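Local structure of DNA ligase (Archaeoglobus fulgidus, 3GDE) at residues N198-G201 and R202-V205; A31-Q34 and K35-D38; E275-T278 and N279-D283. The protein is an ATP-dependent DNA ligase that joins nicks in double-stranded DNA, probably during replication, recombination and repair. All blocks are in the same frame, centred on the assembly; numbering follows the deposited sequence.

Interaction 1 (N198-G201 and R202-V205)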
loop_
_atom_site.group_PDB
_atom_site.type_symbol
_atom_site.label_atom_id
_atom_site.label_comp_id
_atom_site.label_asym_id
_atom_site.label_seq_id
_atom_site.Cartn_x
_atom_site.Cartn_y
_atom_site.Cartn_z
ATOM N N ASN A 198 9.881 -6.174 -4.219
ATOM C CA ASN A 198 9.113 -5.274 -3.352
ATOM C C ASN A 198 9.881 -4.744 -2.126
ATOM O O ASN A 198 9.314 -4.533 -1.036
ATOM C CB ASN A 198 7.772 -5.921 -2.978
ATOM C CG ASN A 198 6.805 -5.936 -4.142
ATOM O OD1 ASN A 198 6.187 -4.917 -4.453
ATOM N ND2 ASN A 198 6.692 -7.079 -4.814
ATOM N N ASP A 199 11.177 -4.518 -2.334
ATOM C CA ASP A 199 12.046 -3.900 -1.353
ATOM C C ASP A 199 13.042 -3.008 -2.092
ATOM O O ASP A 199 14.025 -3.505 -2.650
ATOM C CB ASP A 199 12.778 -4.980 -0.541
ATOM C CG ASP A 199 13.555 -4.412 0.650
ATOM O OD1 ASP A 199 13.898 -3.206 0.663
ATOM O OD2 ASP A 199 13.834 -5.189 1.580
ATOM N N LEU A 200 12.782 -1.697 -2.094
ATOM C CA LEU A 200 13.647 -0.726 -2.765
ATOM C C LEU A 200 15.034 -0.638 -2.160
ATOM O O LEU A 200 15.994 -0.303 -2.850
ATOM C CB LEU A 200 13.010 0.670 -2.784
ATOM C CG LEU A 200 12.494 1.194 -4.123
ATOM C CD1 LEU A 200 12.281 2.702 -4.049
ATOM C CD2 LEU A 200 13.430 0.845 -5.296
ATOM N N GLY A 201 15.128 -0.916 -0.864
ATOM C CA GLY A 201 16.411 -0.970 -0.172
ATOM C C GLY A 201 17.293 -2.077 -0.716
ATOM O O GLY A 201 18.454 -1.838 -1.054
ATOM N N ARG A 202 16.728 -3.285 -0.802
ATOM C CA ARG A 202 17.385 -4.429 -1.423
ATOM C C ARG A 202 17.832 -4.097 -2.849
ATOM O O ARG A 202 18.952 -4.412 -3.244
ATOM C CB ARG A 202 16.432 -5.631 -1.451
ATOM C CG ARG A 202 17.099 -6.974 -1.208
ATOM C CD ARG A 202 17.109 -7.906 -2.409
ATOM N NE ARG A 202 15.894 -8.705 -2.453
ATOM C CZ ARG A 202 15.789 -9.947 -2.925
ATOM N NH1 ARG A 202 16.846 -10.597 -3.408
ATOM N NH2 ARG A 202 14.598 -10.546 -2.904
ATOM N N VAL A 203 16.943 -3.476 -3.614
ATOM C CA VAL A 203 17.239 -3.065 -4.986
ATOM C C VAL A 203 18.423 -2.077 -5.055
ATOM O O VAL A 203 19.307 -2.229 -5.907
ATOM C CB VAL A 203 15.960 -2.507 -5.700
ATOM C CG1 VAL A 203 16.299 -1.806 -7.007
ATOM C CG2 VAL A 203 14.971 -3.633 -5.969
ATOM N N ALA A 204 18.442 -1.085 -4.163
ATOM C CA ALA A 204 19.523 -0.100 -4.112
ATOM C C ALA A 204 20.872 -0.775 -3.838
ATOM O O ALA A 204 21.872 -0.489 -4.512
ATOM C CB ALA A 204 19.233 0.961 -3.072
ATOM N N VAL A 205 20.880 -1.694 -2.872
ATOM C CA VAL A 205 22.089 -2.424 -2.521
ATOM C C VAL A 205 22.617 -3.259 -3.701
ATOM O O VAL A 205 23.820 -3.323 -3.928
ATOM C CB VAL A 205 21.894 -3.277 -1.241
ATOM C CG1 VAL A 205 23.134 -4.148 -0.943
ATOM C CG2 VAL A 205 21.564 -2.374 -0.045
#

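Interaction 2 (A31-Q34 and K35-D38)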
loop_
_atom_site.group_PDB
_atom_site.type_symbol
_atom_site.label_atom_id
_atom_site.label_comp_id
_atom_site.label_asym_id
_atom_site.label_seq_id
_atom_site.Cartn_x
_atom_site.Cartn_y
_atom_site.Cartn_z
ATOM N N ALA A 31 23.103 11.785 -5.555
ATOM C CA ALA A 31 24.401 12.218 -5.014
ATOM C C ALA A 31 24.648 11.697 -3.607
ATOM O O ALA A 31 25.725 11.174 -3.325
ATOM C CB ALA A 31 24.530 13.772 -5.057
ATOM N N PHE A 32 23.651 11.840 -2.731
ATOM C CA PHE A 32 23.720 11.328 -1.351
ATOM C C PHE A 32 23.916 9.815 -1.283
ATOM O O PHE A 32 24.784 9.322 -0.560
ATOM C CB PHE A 32 22.444 11.708 -0.582
ATOM C CG PHE A 32 22.547 11.511 0.909
ATOM C CD1 PHE A 32 23.223 12.441 1.705
ATOM C CD2 PHE A 32 21.951 10.405 1.522
ATOM C CE1 PHE A 32 23.306 12.266 3.090
ATOM C CE2 PHE A 32 22.038 10.214 2.911
ATOM C CZ PHE A 32 22.722 11.139 3.692
ATOM N N LEU A 33 23.090 9.089 -2.039
ATOM C CA LEU A 33 23.115 7.626 -2.080
ATOM C C LEU A 33 24.471 7.067 -2.543
ATOM O O LEU A 33 24.949 6.064 -2.016
ATOM C CB LEU A 33 21.988 7.119 -3.000
ATOM C CG LEU A 33 20.605 6.656 -2.483
ATOM C CD1 LEU A 33 20.127 7.263 -1.144
ATOM C CD2 LEU A 33 19.551 6.778 -3.576
ATOM N N GLN A 34 25.072 7.730 -3.528
ATOM C CA GLN A 34 26.375 7.354 -4.095
ATOM C C GLN A 34 27.539 7.302 -3.116
ATOM O O GLN A 34 28.521 6.604 -3.367
ATOM C CB GLN A 34 26.766 8.351 -5.185
ATOM C CG GLN A 34 26.257 7.996 -6.531
ATOM C CD GLN A 34 26.610 9.029 -7.575
ATOM O OE1 GLN A 34 26.954 10.176 -7.256
ATOM N NE2 GLN A 34 26.511 8.634 -8.843
ATOM N N LYS A 35 27.438 8.063 -2.026
ATOM C CA LYS A 35 28.556 8.267 -1.112
ATOM C C LYS A 35 28.432 7.422 0.152
ATOM O O LYS A 35 29.277 7.491 1.066
ATOM C CB LYS A 35 28.681 9.755 -0.780
ATOM C CG LYS A 35 28.990 10.606 -1.992
ATOM C CD LYS A 35 28.960 12.077 -1.654
ATOM C CE LYS A 35 29.158 12.936 -2.904
ATOM N NZ LYS A 35 28.168 12.582 -3.985
ATOM N N ILE A 36 27.381 6.613 0.199
ATOM C CA ILE A 36 27.204 5.676 1.288
ATOM C C ILE A 36 27.930 4.373 0.934
ATOM O O ILE A 36 27.646 3.749 -0.092
ATOM C CB ILE A 36 25.711 5.426 1.592
ATOM C CG1 ILE A 36 24.976 6.766 1.764
ATOM C CG2 ILE A 36 25.574 4.540 2.828
ATOM C CD1 ILE A 36 23.466 6.675 1.784
ATOM N N GLU A 37 28.876 3.982 1.783
ATOM C CA GLU A 37 29.651 2.762 1.558
ATOM C C GLU A 37 29.106 1.581 2.339
ATOM O O GLU A 37 29.140 0.461 1.851
ATOM C CB GLU A 37 31.138 2.975 1.872
ATOM C CG GLU A 37 31.930 3.583 0.708
ATOM C CD GLU A 37 31.880 2.736 -0.578
ATOM O OE1 GLU A 37 31.791 1.478 -0.512
ATOM O OE2 GLU A 37 31.937 3.344 -1.665
ATOM N N ASP A 38 28.594 1.837 3.536
ATOM C CA ASP A 38 28.007 0.787 4.349
ATOM C C ASP A 38 26.640 0.419 3.795
ATOM O O ASP A 38 25.733 1.255 3.756
ATOM C CB ASP A 38 27.918 1.215 5.817
ATOM C CG ASP A 38 27.344 0.129 6.699
ATOM O OD1 ASP A 38 26.141 -0.150 6.593
ATOM O OD2 ASP A 38 28.089 -0.465 7.495
HETATM O O HOH W 1 26.534 3.871 -2.313
HETATM O O HOH W 2 29.785 10.470 -5.412
HETATM O O HOH W 3 30.775 5.500 -3.680
#

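Interaction 3 (E275-T278 and N279-D283)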
loop_
_atom_site.group_PDB
_atom_site.type_symbol
_atom_site.label_atom_id
_atom_site.label_comp_id
_atom_site.label_asym_id
_atom_site.label_seq_id
_atom_site.Cartn_x
_atom_site.Cartn_y
_atom_site.Cartn_z
ATOM N N GLU A 275 -0.196 -7.588 1.651
ATOM C CA GLU A 275 -0.178 -7.898 3.077
ATOM C C GLU A 275 -0.092 -9.411 3.198
ATOM O O GLU A 275 -0.765 -10.131 2.450
ATOM C CB GLU A 275 -1.455 -7.405 3.773
ATOM C CG GLU A 275 -1.461 -7.570 5.305
ATOM C CD GLU A 275 -2.872 -7.677 5.924
ATOM O OE1 GLU A 275 -3.877 -7.357 5.237
ATOM O OE2 GLU A 275 -2.977 -8.082 7.113
ATOM N N ASN A 276 0.736 -9.885 4.130
ATOM C CA ASN A 276 0.817 -11.308 4.459
ATOM C C ASN A 276 -0.450 -11.721 5.227
ATOM O O ASN A 276 -0.641 -11.353 6.389
ATOM C CB ASN A 276 2.095 -11.602 5.263
ATOM C CG ASN A 276 2.432 -13.093 5.342
ATOM O OD1 ASN A 276 3.606 -13.474 5.301
ATOM N ND2 ASN A 276 1.417 -13.933 5.471
ATOM N N VAL A 277 -1.325 -12.462 4.555
ATOM C CA VAL A 277 -2.620 -12.850 5.129
ATOM C C VAL A 277 -2.680 -14.370 5.365
ATOM O O VAL A 277 -3.755 -14.943 5.540
ATOM C CB VAL A 277 -3.824 -12.381 4.227
ATOM C CG1 VAL A 277 -3.964 -10.859 4.217
ATOM C CG2 VAL A 277 -3.698 -12.921 2.793
ATOM N N THR A 278 -1.515 -15.010 5.372
ATOM C CA THR A 278 -1.397 -16.470 5.521
ATOM C C THR A 278 -2.063 -17.032 6.790
ATOM O O THR A 278 -2.822 -17.996 6.712
ATOM C CB THR A 278 0.078 -16.904 5.474
ATOM O OG1 THR A 278 0.709 -16.274 4.355
ATOM C CG2 THR A 278 0.212 -18.423 5.335
ATOM N N ASN A 279 -1.781 -16.423 7.941
ATOM C CA ASN A 279 -2.316 -16.885 9.226
ATOM C C ASN A 279 -3.822 -16.664 9.356
ATOM O O ASN A 279 -4.484 -17.321 10.167
ATOM C CB ASN A 279 -1.574 -16.226 10.403
ATOM C CG ASN A 279 -0.103 -16.588 10.439
ATOM O OD1 ASN A 279 0.313 -17.607 9.881
ATOM N ND2 ASN A 279 0.701 -15.745 11.074
ATOM N N ALA A 280 -4.353 -15.740 8.555
ATOM C CA ALA A 280 -5.787 -15.474 8.527
ATOM C C ALA A 280 -6.536 -16.522 7.705
ATOM O O ALA A 280 -7.752 -16.660 7.835
ATOM C CB ALA A 280 -6.059 -14.071 7.994
ATOM N N LEU A 281 -5.808 -17.273 6.880
ATOM C CA LEU A 281 -6.426 -18.239 5.969
ATOM C C LEU A 281 -5.971 -19.696 6.151
ATOM O O LEU A 281 -5.547 -20.337 5.178
ATOM C CB LEU A 281 -6.231 -17.802 4.503
ATOM C CG LEU A 281 -6.539 -16.354 4.074
ATOM C CD1 LEU A 281 -6.280 -16.177 2.586
ATOM C CD2 LEU A 281 -7.965 -15.916 4.439
ATOM N N PRO A 282 -6.085 -20.247 7.382
ATOM C CA PRO A 282 -5.711 -21.657 7.557
ATOM C C PRO A 282 -6.495 -22.604 6.646
ATOM O O PRO A 282 -5.926 -23.584 6.140
ATOM C CB PRO A 282 -6.028 -21.932 9.034
ATOM C CG PRO A 282 -6.952 -20.842 9.452
ATOM C CD PRO A 282 -6.536 -19.650 8.654
ATOM N N ASP A 283 -7.774 -22.297 6.417
ATOM C CA ASP A 283 -8.620 -23.109 5.544
ATOM C C ASP A 283 -8.102 -23.195 4.108
ATOM O O ASP A 283 -8.011 -24.285 3.535
ATOM C CB ASP A 283 -10.081 -22.639 5.584
ATOM C CG ASP A 283 -10.248 -21.139 5.315
ATOM O OD1 ASP A 283 -11.348 -20.747 4.871
ATOM O OD2 ASP A 283 -9.309 -20.352 5.555
HETATM O O HOH W 4 -0.126 -13.900 8.045
#

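Interaction 1 (N198-G201 and R202-V205)
D199 and R202 meet at the first turn of helix 200-216, where the aspartate acts as N-cap. Its carboxylate oxygen OD1 accepts from the backbone N of R202 at 3.2 Å, along a nearly straight N-H line (166°). The donor comes from above the carboxylate plane, 78° out of it. The same oxygen takes a second, weak bond from G201 N at 3.0 Å, so one atom serves two amides of the turn. A chi1 of -171° sets the carboxylate opposite the backbone N and back over the first amides of the helix. Its negative charge would suit the positive end of the helix dipole. The other oxygen, OD2, is held by the hydroxyl of Y43. Tight packing continues along the backbone: the carbonyls of D199, L200 and G201 accept from the amides of V203, A204 and V205, each four residues on, with A204 N 2.9 Å from L200 O. The CG2 methyls of V203 and V205 press on the D199 and G201 carbonyl oxygens; V205 CG2 comes within 3.3 Å of G201 O. L200 is looser against the next turn, its CD2 being 4.2 Å from V203 CB. Looser still is the partly exposed side of R202, whose chain bends and carries the guanidinium away from the cap. Its NE stays 5.7 Å from D199 OD2, and NH1 has a long, weak ion pair with E221. N198, with positive phi, makes the turn out of helix 187-197, and its carbonyl accepts from the indole of W57. Around the new helix, L200 and A204 pack on V46 of helix 39-49 and on I179 of helix 172-182, while V203 lies against V190 and T197 of helix 187-197.

Interaction 2 (A31-Q34 and K35-D38)
K35 folds back along the last turn of helix 22-34 and sets its ammonium group on the carbonyl of A31, with NZ 2.9 Å from A31 O. The donor sits above the carbonyl plane, 43° out of it; the chain runs alongside the turn, with K35 CG 3.6 Å from A31 O. CG is anti to the carbonyl carbon, and a bend about the CD-CE bond (chi4 54°) turns NZ inward. Near the helix end the backbone bonds reach three residues on. K35 N donates to F32 O at 3.3 Å, and I36 N makes a weak bond to L33 O, also at 3.3 Å. I36 supplies the apolar half: its CD1 lies 4.0 Å from F32 CE2, approaching the ring at a slant, and more loosely 4.5 Å from L33 CD1. Three waters join the two segments. One water donates to both L33 O and I36 O; another accepts from K35 NZ and weakly bridges to Q34 OE1; a third links Q34 O to E37 OE2. Further out, the amide nitrogen of Q34 is held by A182 O, and the carboxylate of E37 forms a salt bridge with K208. The F32 ring stacks with F12, and both F32 and I36 touch M4. L33 packs on L42 and V45 of helix 39-49, whose N-cap D38 accepts from D41 N. The contact forms the corner between helices 22-34 and 39-49 in the N-terminal, helical DNA-binding domain. A positive charge placed on a carbonyl at the end of a helix should interact favourably with the helix dipole, while two of the waters serve carbonyls at and just after the helix end (L33, Q34, I36).

Interaction 3 (E275-T278 and N279-D283)
V277 and T278 lend their carbonyls to A280 and L281, and their chain turns the loop after strand 268-271 into helix 282-291. Before them, E275 is fixed by its backbone N to the hydroxyl of S271, and N276 lies with its side chain on Y270. The carbonyl of N276 reaches across through a water, which donates weakly to N276 O and accepts from N279 N at 3.0 Å. V277 comes next, its backbone paired with I269. V277 O receives a weak bond from A280 N at 3.2 Å, and A280 CB lies 3.5 Å from that V277 O. L281 CG also closes on V277 O, at 3.4 Å. The isopropyl group of V277 and the side chain of L281 stand side by side, pointing the same way, with CG2 of V277 4.2 Å from CD1 of L281. Because CG1 is anti to the carbonyl carbon (chi1 -68°), CG2 falls between the backbone N and the carbonyl carbon, and it is this methyl that meets L281. Both side chains also touch I269 and F320, so strand 268-271 and helix 313-321 cover this apolar pair within the adenylation domain, of the ATP-grasp clan. The V277 side chain is about 9 Å from that of R272, a predicted ATP-binding residue. T278 O accepts from L281 N at 3.1 Å, with the donor 63° out of the carbonyl plane. This bond and that of V277 close two overlapping beta turns with type I-like backbone angles, around T278-N279 and N279-A280. The hydroxyl OG1 of T278, anti to the carbonyl carbon, accepts from I269 N and so ties the turn to the strand. Beyond T278, L281 takes the N-cap position, and D283 in the first turn of the helix forms a salt bridge with R319, which also donates to A280 O.

How the interactions relate
The three contacts follow one another along the chain without touching. Interactions 1 and 2 are neighbours, with centres 14 Å apart and nearest atoms about 6 Å apart. Helix 39-49, which starts just after 35-38, and helix 200-216, which interaction 1 begins, join the two. Interaction 3 belongs to the adenylation domain, its centre 25 Å from that of interaction 1 and 38 Å from that of interaction 2; the nearest atoms of interactions 1 and 3 are about 9 Å apart. N198 touches L274, next to 275-278. Interaction 3 alone approaches predicted ATP-binding residues: besides R272, the side chain of R257 is about 10 Å from that of V277. The other two lie away from such sites.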